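PDB 3B2Y: metallopeptidase containing co-catalytic metalloactive site from Shewanella denitrificans OS217, which is probably a zinc-dependent metallocarboxypeptidase-like hydrolase of the peptidase M14 family, crystallised here with a nickel ion in its metal site. Local coordinates for residues C215-D219 / G220-N224; Q266-A269 / H270-I274; N126-R129 / G130-L133; A96-R100 / V101-L105; F233-R236 / S237-L241. All coordinates share one frame; numbering follows the deposited sequence.

Contact 1: C215-D219 / G220-N224; sequences CPVTD and GVIFN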
loop_
_atom_site.group_PDB
_atom_site.type_symbol
_atom_site.label_atom_id
_atom_site.label_comp_id
_atom_site.label_asym_id
_atom_site.label_seq_id
_atom_site.Cartn_x
_atom_site.Cartn_y
_atom_site.Cartn_z
ATOM N N CYS A 215 15.996 2.173 -14.552
ATOM C CA CYS A 215 14.832 2.845 -15.093
ATOM C C CYS A 215 14.755 4.273 -14.559
ATOM O O CYS A 215 14.804 4.480 -13.355
ATOM C CB CYS A 215 13.596 2.075 -14.661
ATOM S SG CYS A 215 12.133 2.786 -15.326
ATOM N N PRO A 216 14.676 5.267 -15.443
ATOM C CA PRO A 216 14.732 6.631 -14.914
ATOM C C PRO A 216 13.398 7.080 -14.295
ATOM O O PRO A 216 12.314 6.617 -14.702
ATOM C CB PRO A 216 15.066 7.466 -16.157
ATOM C CG PRO A 216 14.335 6.716 -17.244
ATOM C CD PRO A 216 14.534 5.267 -16.915
ATOM N N VAL A 217 13.498 7.926 -13.278
ATOM C CA VAL A 217 12.336 8.591 -12.721
ATOM C C VAL A 217 12.248 9.933 -13.432
ATOM O O VAL A 217 13.244 10.677 -13.545
ATOM C CB VAL A 217 12.407 8.738 -11.179
ATOM C CG1 VAL A 217 13.567 9.631 -10.771
ATOM C CG2 VAL A 217 11.104 9.285 -10.629
ATOM N N THR A 218 11.076 10.207 -13.987
ATOM C CA THR A 218 10.883 11.431 -14.743
ATOM C C THR A 218 9.768 12.252 -14.126
ATOM O O THR A 218 8.607 11.894 -14.212
ATOM C CB THR A 218 10.561 11.132 -16.204
ATOM O OG1 THR A 218 11.722 10.551 -16.818
ATOM C CG2 THR A 218 10.120 12.415 -16.955
ATOM N N ASP A 219 10.153 13.378 -13.537
ATOM C CA ASP A 219 9.214 14.279 -12.898
ATOM C C ASP A 219 8.513 13.499 -11.747
ATOM O O ASP A 219 7.327 13.670 -11.523
ATOM C CB ASP A 219 8.191 14.863 -13.912
ATOM C CG ASP A 219 8.838 15.786 -15.000
ATOM O OD1 ASP A 219 10.004 16.240 -14.853
ATOM O OD2 ASP A 219 8.154 16.077 -16.015
ATOM N N GLY A 220 9.249 12.676 -11.021
ATOM C CA GLY A 220 8.708 11.935 -9.881
ATOM C C GLY A 220 7.803 10.735 -10.181
ATOM O O GLY A 220 7.175 10.232 -9.290
ATOM N N VAL A 221 7.733 10.309 -11.438
ATOM C CA VAL A 221 6.911 9.198 -11.883
ATOM C C VAL A 221 7.802 8.171 -12.567
ATOM O O VAL A 221 8.727 8.550 -13.307
ATOM C CB VAL A 221 5.812 9.684 -12.842
ATOM C CG1 VAL A 221 5.025 8.502 -13.407
ATOM C CG2 VAL A 221 4.860 10.624 -12.081
ATOM N N ILE A 222 7.602 6.894 -12.219
ATOM C CA ILE A 222 8.122 5.768 -13.010
ATOM C C ILE A 222 6.918 5.097 -13.673
ATOM O O ILE A 222 6.035 4.596 -12.980
ATOM C CB ILE A 222 8.871 4.764 -12.108
ATOM C CG1 ILE A 222 10.172 5.374 -11.586
ATOM C CG2 ILE A 222 9.139 3.419 -12.837
ATOM C CD1 ILE A 222 10.412 4.995 -10.062
ATOM N N PHE A 223 6.889 5.073 -15.002
ATOM C CA PHE A 223 5.662 4.721 -15.699
ATOM C C PHE A 223 5.700 3.363 -16.425
ATOM O O PHE A 223 6.562 3.106 -17.260
ATOM C CB PHE A 223 5.342 5.832 -16.686
ATOM C CG PHE A 223 4.005 5.704 -17.334
ATOM C CD1 PHE A 223 2.859 5.765 -16.585
ATOM C CD2 PHE A 223 3.898 5.586 -18.726
ATOM C CE1 PHE A 223 1.611 5.680 -17.183
ATOM C CE2 PHE A 223 2.650 5.493 -19.319
ATOM C CZ PHE A 223 1.508 5.531 -18.517
ATOM N N ASN A 224 4.742 2.501 -16.097
ATOM C CA ASN A 224 4.557 1.253 -16.817
ATOM C C ASN A 224 5.800 0.383 -16.816
ATOM O O ASN A 224 6.113 -0.258 -17.808
ATOM C CB ASN A 224 4.056 1.485 -18.244
ATOM C CG ASN A 224 2.532 1.676 -18.315
ATOM O OD1 ASN A 224 1.816 1.429 -17.352
ATOM N ND2 ASN A 224 2.051 2.080 -19.467
#
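T218 N donates to V221 O over 3.0 Å, a nearly straight bond (166° at the hydrogen) that reaches the acceptor 19° off its carbonyl plane. The return bond, V221 N to T218 O, is weak at 3.3 Å. Between these two residues the chain reverses in a type I' beta turn, and its central pair, D219 and G220, both take the positive phi that this turn requires. D219 O accepts a hydrogen bond from R197 NH1 on helix 191-201. The turn delivers the chain into strand 221-223, an outermost strand of the mixed sheet, which pairs with strand 179-183. V217 sets CG2 anti to its backbone N and lays it against the turn backbone, 3.6 Å from V221 N. I222 turns its two branches to different partners: CG1 lies 4.1 Å from V217 CB, while CG2 meets C215 SG at 3.9 Å. The I222 side chain also touches Y179, and lies about 6 Å from that of E246, the predicted proton donor/acceptor.

Contact 2: Q266-A269 / H270-I274; sequences QFIA and HCAPI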
loop_
_atom_site.group_PDB
_atom_site.type_symbol
_atom_site.label_atom_id
_atom_site.label_comp_id
_atom_site.label_asym_id
_atom_site.label_seq_id
_atom_site.Cartn_x
_atom_site.Cartn_y
_atom_site.Cartn_z
ATOM N N GLN A 266 -6.300 11.046 -2.519
ATOM C CA GLN A 266 -6.248 11.436 -3.955
ATOM C C GLN A 266 -6.625 10.266 -4.873
ATOM O O GLN A 266 -7.262 10.454 -5.955
ATOM C CB GLN A 266 -4.850 11.973 -4.279
ATOM C CG GLN A 266 -4.634 12.375 -5.757
ATOM C CD GLN A 266 -5.660 13.305 -6.253
ATOM O OE1 GLN A 266 -6.081 14.194 -5.531
ATOM N NE2 GLN A 266 -6.093 13.122 -7.499
ATOM N N PHE A 267 -6.234 9.053 -4.487
ATOM C CA PHE A 267 -6.520 7.857 -5.324
ATOM C C PHE A 267 -8.051 7.699 -5.426
ATOM O O PHE A 267 -8.626 7.525 -6.497
ATOM C CB PHE A 267 -5.829 6.651 -4.657
ATOM C CG PHE A 267 -6.245 5.306 -5.174
ATOM C CD1 PHE A 267 -5.877 4.869 -6.442
ATOM C CD2 PHE A 267 -6.961 4.440 -4.390
ATOM C CE1 PHE A 267 -6.246 3.573 -6.893
ATOM C CE2 PHE A 267 -7.311 3.179 -4.851
ATOM C CZ PHE A 267 -6.979 2.774 -6.107
ATOM N N ILE A 268 -8.689 7.802 -4.281
ATOM C CA ILE A 268 -10.149 7.745 -4.148
ATOM C C ILE A 268 -10.839 8.914 -4.836
ATOM O O ILE A 268 -11.803 8.699 -5.538
ATOM C CB ILE A 268 -10.588 7.678 -2.680
ATOM C CG1 ILE A 268 -10.259 6.310 -2.055
ATOM C CG2 ILE A 268 -12.128 7.930 -2.544
ATOM C CD1 ILE A 268 -11.165 6.022 -0.870
ATOM N N ALA A 269 -10.313 10.134 -4.689
ATOM C CA ALA A 269 -10.851 11.272 -5.423
ATOM C C ALA A 269 -10.833 11.097 -6.963
ATOM O O ALA A 269 -11.734 11.582 -7.663
ATOM C CB ALA A 269 -10.128 12.566 -5.051
ATOM N N HIS A 270 -9.799 10.449 -7.491
ATOM C CA HIS A 270 -9.646 10.286 -8.947
ATOM C C HIS A 270 -10.504 9.169 -9.436
ATOM O O HIS A 270 -11.197 9.311 -10.428
ATOM C CB HIS A 270 -8.192 10.000 -9.346
ATOM C CG HIS A 270 -8.001 10.007 -10.823
ATOM N ND1 HIS A 270 -8.157 8.887 -11.604
ATOM C CD2 HIS A 270 -7.750 11.022 -11.665
ATOM C CE1 HIS A 270 -7.993 9.213 -12.870
ATOM N NE2 HIS A 270 -7.718 10.498 -12.931
ATOM N N CYS A 271 -10.512 8.078 -8.656
ATOM C CA CYS A 271 -11.101 6.801 -9.070
ATOM C C CYS A 271 -12.536 6.599 -8.635
ATOM O O CYS A 271 -13.250 5.792 -9.229
ATOM C CB CYS A 271 -10.256 5.647 -8.556
ATOM S SG CYS A 271 -8.617 5.587 -9.325
ATOM N N ALA A 272 -12.971 7.310 -7.586
ATOM C CA ALA A 272 -14.366 7.263 -7.200
ATOM C C ALA A 272 -14.802 8.680 -6.935
ATOM O O ALA A 272 -15.018 9.037 -5.794
ATOM C CB ALA A 272 -14.554 6.377 -5.960
ATOM N N PRO A 273 -14.867 9.514 -7.978
ATOM C CA PRO A 273 -15.153 10.929 -7.749
ATOM C C PRO A 273 -16.551 11.185 -7.156
ATOM O O PRO A 273 -17.482 10.352 -7.278
ATOM C CB PRO A 273 -15.008 11.580 -9.146
ATOM C CG PRO A 273 -15.045 10.465 -10.123
ATOM C CD PRO A 273 -14.674 9.203 -9.414
ATOM N N ILE A 274 -16.634 12.297 -6.442
ATOM C CA ILE A 274 -17.909 12.900 -6.032
ATOM C C ILE A 274 -18.584 13.520 -7.256
ATOM O O ILE A 274 -19.381 12.857 -7.948
ATOM C CB ILE A 274 -17.679 13.987 -4.943
ATOM C CG1 ILE A 274 -17.444 13.296 -3.578
ATOM C CG2 ILE A 274 -18.860 14.964 -4.893
ATOM C CD1 ILE A 274 -16.334 13.890 -2.758
#
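H270, C271 and A272 each send the backbone N-H to the carbonyl four residues earlier, on Q266, F267 and I268, and the last of these bonds, A272 N to I268 O, spans 2.7 Å. F267 and C271 stand one turn apart. C271 keeps SG beside its own backbone N (chi1 -66°), which directs the sulfur back to the F267 ring: SG lies 4.5 Å from the ring centroid and 35° off the normal, an oblique sulfur-aromatic contact whose nearest ring atom is CE1, 3.9 Å from SG. Both residues also pack on F192 of helix 191-201 and on L69 of strand 68-73. One turn apart as well, Q266 and H270 meet: the Q266 chain bends at chi2, bringing NE2 to 4.2 Å from H270 CB, with the amide and imidazole planes 56° apart. P273, which has no N-H to give, offers A269 O a carbon instead: P273 CA lies 3.5 Å from A269 O, a CA-H...O contact. A272 is the first residue to leave helical angles. The arrangement is that of a C-terminal helix, 253-271, running out into a proline-containing tail while one side still rests on the central sheet of an alpha/beta fold.

Contact 3: N126-R129 / G130-L133; sequences NPNR and GFTL
N126 OD1 is gripped twice at the head of the turn that the F131 ring meets by its edge: it accepts N128 N at 3.0 Å (157° at the hydrogen), and it also bonds to NE2 of H76, a nickel ligand. The backbone N-H of N128 comes from above the plane of the N126 carboxamide, 38° out of it. This bond closes an Asx turn, nested in a type I beta turn from N126 to R129 whose own R129 N to N126 O bond is weak. Through its bond to H76, N126 is a second-shell partner of the metal, and probably helps to orient the H76 imidazole. The N128-R129 sequence recalls the Asn-Arg pair that binds the terminal carboxylate in M14 carboxypeptidases, although whether it does so here is not established. N128 OD1 accepts from F230 N, tying the turn to the start of helix 230-236. Beyond it, G130 takes positive phi. F131 holds CG beside its own backbone N (chi1 -63°), which brings the ring back to the turn. Its rim then points at the P127 carbonyl: CE1 lies 3.2 Å and CZ 3.4 Å from P127 O, near the ring plane, so the slightly positive ring hydrogens probably face the oxygen. N128 CA sits at the same rim, 4.0 Å from F131 CE1. An alanine at F131 is likely to strip P127 O of this aromatic edge and open a gap between the turn, L152 and F233.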
loop_
_atom_site.group_PDB
_atom_site.type_symbol
_atom_site.label_atom_id
_atom_site.label_comp_id
_atom_site.label_asym_id
_atom_site.label_seq_id
_atom_site.Cartn_x
_atom_site.Cartn_y
_atom_site.Cartn_z
ATOM N N ASN A 126 11.172 -11.737 0.415
ATOM C CA ASN A 126 10.515 -10.488 -0.004
ATOM C C ASN A 126 9.037 -10.773 -0.444
ATOM O O ASN A 126 8.812 -11.359 -1.532
ATOM C CB ASN A 126 11.266 -9.900 -1.170
ATOM C CG ASN A 126 10.760 -8.519 -1.583
ATOM O OD1 ASN A 126 9.649 -8.100 -1.265
ATOM N ND2 ASN A 126 11.629 -7.785 -2.286
ATOM N N PRO A 127 8.038 -10.373 0.369
ATOM C CA PRO A 127 6.641 -10.611 0.023
ATOM C C PRO A 127 6.121 -9.896 -1.265
ATOM O O PRO A 127 5.049 -10.230 -1.744
ATOM C CB PRO A 127 5.890 -10.088 1.255
ATOM C CG PRO A 127 6.888 -10.200 2.364
ATOM C CD PRO A 127 8.114 -9.689 1.668
ATOM N N ASN A 128 6.843 -8.914 -1.793
ATOM C CA ASN A 128 6.385 -8.236 -2.990
ATOM C C ASN A 128 7.072 -8.724 -4.248
ATOM O O ASN A 128 7.284 -7.979 -5.202
ATOM C CB ASN A 128 6.553 -6.734 -2.824
ATOM C CG ASN A 128 5.660 -5.947 -3.761
ATOM O OD1 ASN A 128 4.576 -6.414 -4.145
ATOM N ND2 ASN A 128 6.194 -4.836 -4.267
ATOM N N ARG A 129 7.495 -9.964 -4.231
ATOM C CA ARG A 129 8.107 -10.506 -5.436
ATOM C C ARG A 129 7.477 -11.804 -5.865
ATOM O O ARG A 129 6.873 -12.469 -5.099
ATOM C CB ARG A 129 9.614 -10.726 -5.250
ATOM C CG ARG A 129 10.374 -9.484 -4.909
ATOM C CD ARG A 129 11.730 -9.431 -5.578
ATOM N NE ARG A 129 12.231 -8.057 -5.652
ATOM C CZ ARG A 129 13.517 -7.724 -5.756
ATOM N NH1 ARG A 129 14.454 -8.676 -5.796
ATOM N NH2 ARG A 129 13.870 -6.432 -5.823
ATOM N N GLY A 130 7.664 -12.168 -7.116
ATOM C CA GLY A 130 7.250 -13.479 -7.573
ATOM C C GLY A 130 5.846 -13.633 -8.101
ATOM O O GLY A 130 5.415 -14.795 -8.334
ATOM N N PHE A 131 5.101 -12.527 -8.283
ATOM C CA PHE A 131 3.686 -12.687 -8.655
ATOM C C PHE A 131 3.598 -12.727 -10.150
ATOM O O PHE A 131 4.035 -11.785 -10.851
ATOM C CB PHE A 131 2.792 -11.559 -8.152
ATOM C CG PHE A 131 2.719 -11.428 -6.633
ATOM C CD1 PHE A 131 3.647 -10.668 -5.932
ATOM C CD2 PHE A 131 1.704 -12.070 -5.894
ATOM C CE1 PHE A 131 3.545 -10.539 -4.520
ATOM C CE2 PHE A 131 1.615 -11.929 -4.502
ATOM C CZ PHE A 131 2.544 -11.199 -3.817
ATOM N N THR A 132 3.112 -13.852 -10.623
ATOM C CA THR A 132 2.947 -14.134 -12.039
ATOM C C THR A 132 1.790 -15.105 -12.271
ATOM O O THR A 132 1.358 -15.227 -13.388
ATOM C CB THR A 132 4.238 -14.624 -12.735
ATOM O OG1 THR A 132 4.511 -15.953 -12.335
ATOM C CG2 THR A 132 5.406 -13.821 -12.363
ATOM N N LEU A 133 1.266 -15.694 -11.188
ATOM C CA LEU A 133 0.559 -16.985 -11.107
ATOM C C LEU A 133 -0.840 -16.842 -10.515
ATOM O O LEU A 133 -1.850 -17.078 -11.137
ATOM C CB LEU A 133 1.279 -17.937 -10.161
ATOM C CG LEU A 133 2.758 -17.919 -9.775
ATOM C CD1 LEU A 133 3.162 -16.642 -9.186
ATOM C CD2 LEU A 133 3.037 -19.034 -8.805
#

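Contact 4: A96-R100 / V101-L105; sequences ALFER and VNLSL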
loop_
_atom_site.group_PDB
_atom_site.type_symbol
_atom_site.label_atom_id
_atom_site.label_comp_id
_atom_site.label_asym_id
_atom_site.label_seq_id
_atom_site.Cartn_x
_atom_site.Cartn_y
_atom_site.Cartn_z
ATOM N N ALA A 96 -20.451 6.682 4.636
ATOM C CA ALA A 96 -20.955 7.193 3.348
ATOM C C ALA A 96 -20.013 6.985 2.146
ATOM O O ALA A 96 -20.498 6.943 1.011
ATOM C CB ALA A 96 -21.313 8.686 3.440
ATOM N N LEU A 97 -18.708 6.946 2.392
ATOM C CA LEU A 97 -17.729 6.703 1.309
ATOM C C LEU A 97 -18.149 5.417 0.585
ATOM O O LEU A 97 -18.243 5.375 -0.628
ATOM C CB LEU A 97 -16.320 6.610 1.842
ATOM C CG LEU A 97 -15.335 6.068 0.785
ATOM C CD1 LEU A 97 -15.337 6.968 -0.492
ATOM C CD2 LEU A 97 -13.963 5.838 1.359
ATOM N N PHE A 98 -18.542 4.409 1.348
ATOM C CA PHE A 98 -18.829 3.109 0.737
ATOM C C PHE A 98 -20.072 3.061 -0.118
ATOM O O PHE A 98 -20.262 2.105 -0.870
ATOM C CB PHE A 98 -18.784 2.026 1.806
ATOM C CG PHE A 98 -17.553 2.100 2.633
ATOM C CD1 PHE A 98 -16.315 2.040 2.043
ATOM C CD2 PHE A 98 -17.608 2.311 3.982
ATOM C CE1 PHE A 98 -15.152 2.151 2.797
ATOM C CE2 PHE A 98 -16.449 2.414 4.723
ATOM C CZ PHE A 98 -15.225 2.356 4.120
ATOM N N GLU A 99 -20.898 4.117 -0.086
ATOM C CA GLU A 99 -22.029 4.220 -1.019
ATOM C C GLU A 99 -21.618 4.546 -2.436
ATOM O O GLU A 99 -22.420 4.389 -3.344
ATOM C CB GLU A 99 -23.029 5.289 -0.566
ATOM C CG GLU A 99 -23.592 4.971 0.813
ATOM C CD GLU A 99 -24.611 6.000 1.299
ATOM O OE1 GLU A 99 -25.172 6.744 0.466
ATOM O OE2 GLU A 99 -24.822 6.054 2.528
ATOM N N ARG A 100 -20.392 5.034 -2.641
ATOM C CA ARG A 100 -19.973 5.353 -3.994
ATOM C C ARG A 100 -18.830 4.519 -4.514
ATOM O O ARG A 100 -18.511 4.613 -5.690
ATOM C CB ARG A 100 -19.717 6.846 -4.161
ATOM C CG ARG A 100 -18.422 7.378 -3.725
ATOM C CD ARG A 100 -18.309 8.828 -4.244
ATOM N NE ARG A 100 -16.978 9.327 -3.943
ATOM C CZ ARG A 100 -16.583 9.720 -2.736
ATOM N NH1 ARG A 100 -17.442 9.784 -1.723
ATOM N NH2 ARG A 100 -15.340 10.122 -2.552
ATOM N N VAL A 101 -18.273 3.648 -3.666
ATOM C CA VAL A 101 -17.132 2.824 -4.058
ATOM C C VAL A 101 -17.089 1.521 -3.281
ATOM O O VAL A 101 -17.392 1.481 -2.070
ATOM C CB VAL A 101 -15.808 3.635 -3.941
ATOM C CG1 VAL A 101 -15.556 4.021 -2.494
ATOM C CG2 VAL A 101 -14.575 2.863 -4.541
ATOM N N ASN A 102 -16.730 0.439 -3.961
ATOM C CA ASN A 102 -16.420 -0.816 -3.251
ATOM C C ASN A 102 -14.960 -0.727 -2.881
ATOM O O ASN A 102 -14.106 -0.983 -3.701
ATOM C CB ASN A 102 -16.696 -2.011 -4.144
ATOM C CG ASN A 102 -18.124 -2.087 -4.582
ATOM O OD1 ASN A 102 -19.041 -1.993 -3.753
ATOM N ND2 ASN A 102 -18.337 -2.321 -5.889
ATOM N N LEU A 103 -14.659 -0.245 -1.693
ATOM C CA LEU A 103 -13.240 -0.057 -1.308
ATOM C C LEU A 103 -12.806 -1.287 -0.531
ATOM O O LEU A 103 -13.499 -1.726 0.396
ATOM C CB LEU A 103 -13.016 1.223 -0.504
ATOM C CG LEU A 103 -11.566 1.596 -0.084
ATOM C CD1 LEU A 103 -10.636 1.645 -1.312
ATOM C CD2 LEU A 103 -11.515 2.940 0.582
ATOM N N SER A 104 -11.726 -1.891 -1.003
ATOM C CA SER A 104 -11.089 -3.015 -0.302
ATOM C C SER A 104 -9.758 -2.577 0.261
ATOM O O SER A 104 -9.092 -1.754 -0.328
ATOM C CB SER A 104 -10.991 -4.160 -1.274
ATOM O OG SER A 104 -12.317 -4.622 -1.655
ATOM N N LEU A 105 -9.404 -3.094 1.440
ATOM C CA LEU A 105 -8.184 -2.680 2.170
ATOM C C LEU A 105 -7.386 -3.910 2.633
ATOM O O LEU A 105 -7.951 -4.871 3.097
ATOM C CB LEU A 105 -8.583 -1.853 3.378
ATOM C CG LEU A 105 -9.431 -0.624 3.095
ATOM C CD1 LEU A 105 -10.041 -0.116 4.388
ATOM C CD2 LEU A 105 -8.578 0.417 2.400
#
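L97 carries CG anti to its backbone N (chi1 168°), and V101 tucks CG1 between its own N and carbonyl carbon (chi1 64°); together these settings put L97 CD1 3.6 Å from V101 CG1. The contact closes the second half of a beta-alpha-beta crossover, in which strand 68-73 leads through helix 81-92 to the parallel strand 102-106 at the border of the sheet. A short helical bend, tied by R100 N to L97 O at 3.0 Å, turns the chain into that strand; V101 N adds a weak bond to the same carbonyl. L97 splits its work between its two methyls: while CD1 meets V101, CD2 reaches on to L103 CD2 at 3.9 Å. I268 of the C-terminal helix packs against both leucines. CD1 also lies over one face of the R100 guanidinium, 3.5 Å above its plane and offset toward the rim, while R100 NE bonds A272 O and so ties that group to the segment just after helix 253-271. F98 adds two further contacts. Its CA makes a CA-H...O contact with V101 O at 3.5 Å, and the ring, edge first, brings CE1 to 4.0 Å from L103 CB.

Contact 5: F233-R236 / S237-L241; sequences FLVR and SGAKL
A Schellman motif ends helix 230-236, and it is written in two bonds back into the last turn: A239 N to L234 O at 2.9 Å, nearly straight at 164°, and G238 N to V235 O at 2.9 Å. The positive phi of G238 (118°) lets the chain turn back so sharply. Just before it, S237 seizes one carbonyl with two groups. Its N and its OG both donate to F233 O, at 2.9 Å and 2.8 Å, from opposite faces of the carbonyl plane. S237 OG stands beside its own backbone N (chi1 -64°), and the F233 ring lies below it with the oxygen 3.6 Å above the plane, over the ring centre. The hydroxyl that the F233 carbonyl holds thus covers a face of the same residue's ring. Replacing F233 with an alanine would probably leave that hydroxyl without its aromatic cover and open a gap toward F131. A239 CB packs 4.5 Å from L234 CB, and both residues rest on I166 of strand 165-172. A water donates to V235 O and to A239 O, bridging the turn, and R236 bonds through NH2 to D227 O. Chemically, the carbonyls of L234 and V235, which lack the regular helical donor at this end, are supplied by A239 N, and by G238 N and the water, while F233 O keeps its helical N-H and gains the serine hydroxyl.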
loop_
_atom_site.group_PDB
_atom_site.type_symbol
_atom_site.label_atom_id
_atom_site.label_comp_id
_atom_site.label_asym_id
_atom_site.label_seq_id
_atom_site.Cartn_x
_atom_site.Cartn_y
_atom_site.Cartn_z
ATOM N N PHE A 233 1.264 -7.564 -11.267
ATOM C CA PHE A 233 0.379 -8.748 -11.340
ATOM C C PHE A 233 -1.106 -8.351 -11.494
ATOM O O PHE A 233 -1.815 -8.834 -12.378
ATOM C CB PHE A 233 0.527 -9.641 -10.080
ATOM C CG PHE A 233 -0.465 -10.742 -10.027
ATOM C CD1 PHE A 233 -0.318 -11.845 -10.868
ATOM C CD2 PHE A 233 -1.604 -10.689 -9.178
ATOM C CE1 PHE A 233 -1.280 -12.878 -10.862
ATOM C CE2 PHE A 233 -2.569 -11.717 -9.176
ATOM C CZ PHE A 233 -2.381 -12.836 -9.994
ATOM N N LEU A 234 -1.579 -7.466 -10.640
ATOM C CA LEU A 234 -2.973 -7.067 -10.729
ATOM C C LEU A 234 -3.265 -6.297 -12.066
ATOM O O LEU A 234 -4.322 -6.430 -12.604
ATOM C CB LEU A 234 -3.434 -6.316 -9.520
ATOM C CG LEU A 234 -3.294 -6.934 -8.157
ATOM C CD1 LEU A 234 -3.604 -5.896 -7.127
ATOM C CD2 LEU A 234 -4.259 -8.068 -8.116
ATOM N N VAL A 235 -2.305 -5.526 -12.583
ATOM C CA VAL A 235 -2.469 -4.871 -13.864
ATOM C C VAL A 235 -2.536 -5.903 -14.986
ATOM O O VAL A 235 -3.393 -5.830 -15.876
ATOM C CB VAL A 235 -1.374 -3.822 -14.044
ATOM C CG1 VAL A 235 -1.347 -3.251 -15.494
ATOM C CG2 VAL A 235 -1.571 -2.709 -12.912
ATOM N N ARG A 236 -1.618 -6.854 -15.000
ATOM C CA ARG A 236 -1.626 -7.906 -16.057
ATOM C C ARG A 236 -2.971 -8.671 -15.960
ATOM O O ARG A 236 -3.506 -9.171 -16.947
ATOM C CB ARG A 236 -0.486 -8.864 -15.798
ATOM C CG ARG A 236 0.855 -8.298 -16.064
ATOM C CD ARG A 236 1.841 -9.437 -16.278
ATOM N NE ARG A 236 3.219 -8.952 -16.353
ATOM C CZ ARG A 236 4.038 -8.839 -15.306
ATOM N NH1 ARG A 236 3.636 -9.194 -14.081
ATOM N NH2 ARG A 236 5.270 -8.380 -15.498
ATOM N N SER A 237 -3.521 -8.708 -14.769
ATOM C CA SER A 237 -4.756 -9.457 -14.490
ATOM C C SER A 237 -6.004 -8.617 -14.803
ATOM O O SER A 237 -7.127 -9.105 -14.654
ATOM C CB SER A 237 -4.760 -9.906 -13.039
ATOM O OG SER A 237 -3.680 -10.828 -12.797
ATOM N N GLY A 238 -5.807 -7.359 -15.225
ATOM C CA GLY A 238 -6.899 -6.491 -15.644
ATOM C C GLY A 238 -7.192 -5.195 -14.881
ATOM O O GLY A 238 -8.048 -4.419 -15.331
ATOM N N ALA A 239 -6.526 -4.910 -13.761
ATOM C CA ALA A 239 -6.757 -3.596 -13.110
ATOM C C ALA A 239 -6.514 -2.451 -14.088
ATOM O O ALA A 239 -5.459 -2.382 -14.690
ATOM C CB ALA A 239 -5.868 -3.404 -11.914
ATOM N N LYS A 240 -7.455 -1.513 -14.143
ATOM C CA LYS A 240 -7.448 -0.429 -15.105
ATOM C C LYS A 240 -6.361 0.621 -14.846
ATOM O O LYS A 240 -5.867 1.245 -15.781
ATOM C CB LYS A 240 -8.853 0.217 -15.141
ATOM C CG LYS A 240 -9.907 -0.797 -15.546
ATOM C CD LYS A 240 -11.285 -0.181 -15.711
ATOM C CE LYS A 240 -12.274 -1.239 -16.179
ATOM N NZ LYS A 240 -13.591 -0.645 -16.472
ATOM N N LEU A 241 -6.019 0.812 -13.578
ATOM C CA LEU A 241 -5.045 1.819 -13.162
ATOM C C LEU A 241 -4.365 1.250 -11.876
ATOM O O LEU A 241 -4.959 0.485 -11.099
ATOM C CB LEU A 241 -5.738 3.150 -12.845
ATOM C CG LEU A 241 -6.537 3.949 -13.853
ATOM C CD1 LEU A 241 -7.344 5.080 -13.186
ATOM C CD2 LEU A 241 -5.568 4.440 -14.888
HETATM O O HOH W 1 -4.845 -3.868 -16.862
#

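In chain order the five come as contacts 4, 3, 1, 5 and 2. Contacts 4 and 1 mark the two border strands of the mixed sheet, 102-106 and 221-223, with centres 30 Å apart. Contact 2, at the end of helix 253-271, touches contact 4, their centres 11 Å apart. It reaches contact 5 more lightly, C271 and H270 touching L241. Contact 5 packs on contact 3 by F233 and F131, with centres 14 Å apart. Contacts 2 and 3 lie on opposite sides of the chain's centre: one lies at the end of the last helix, the other flanks the metal site.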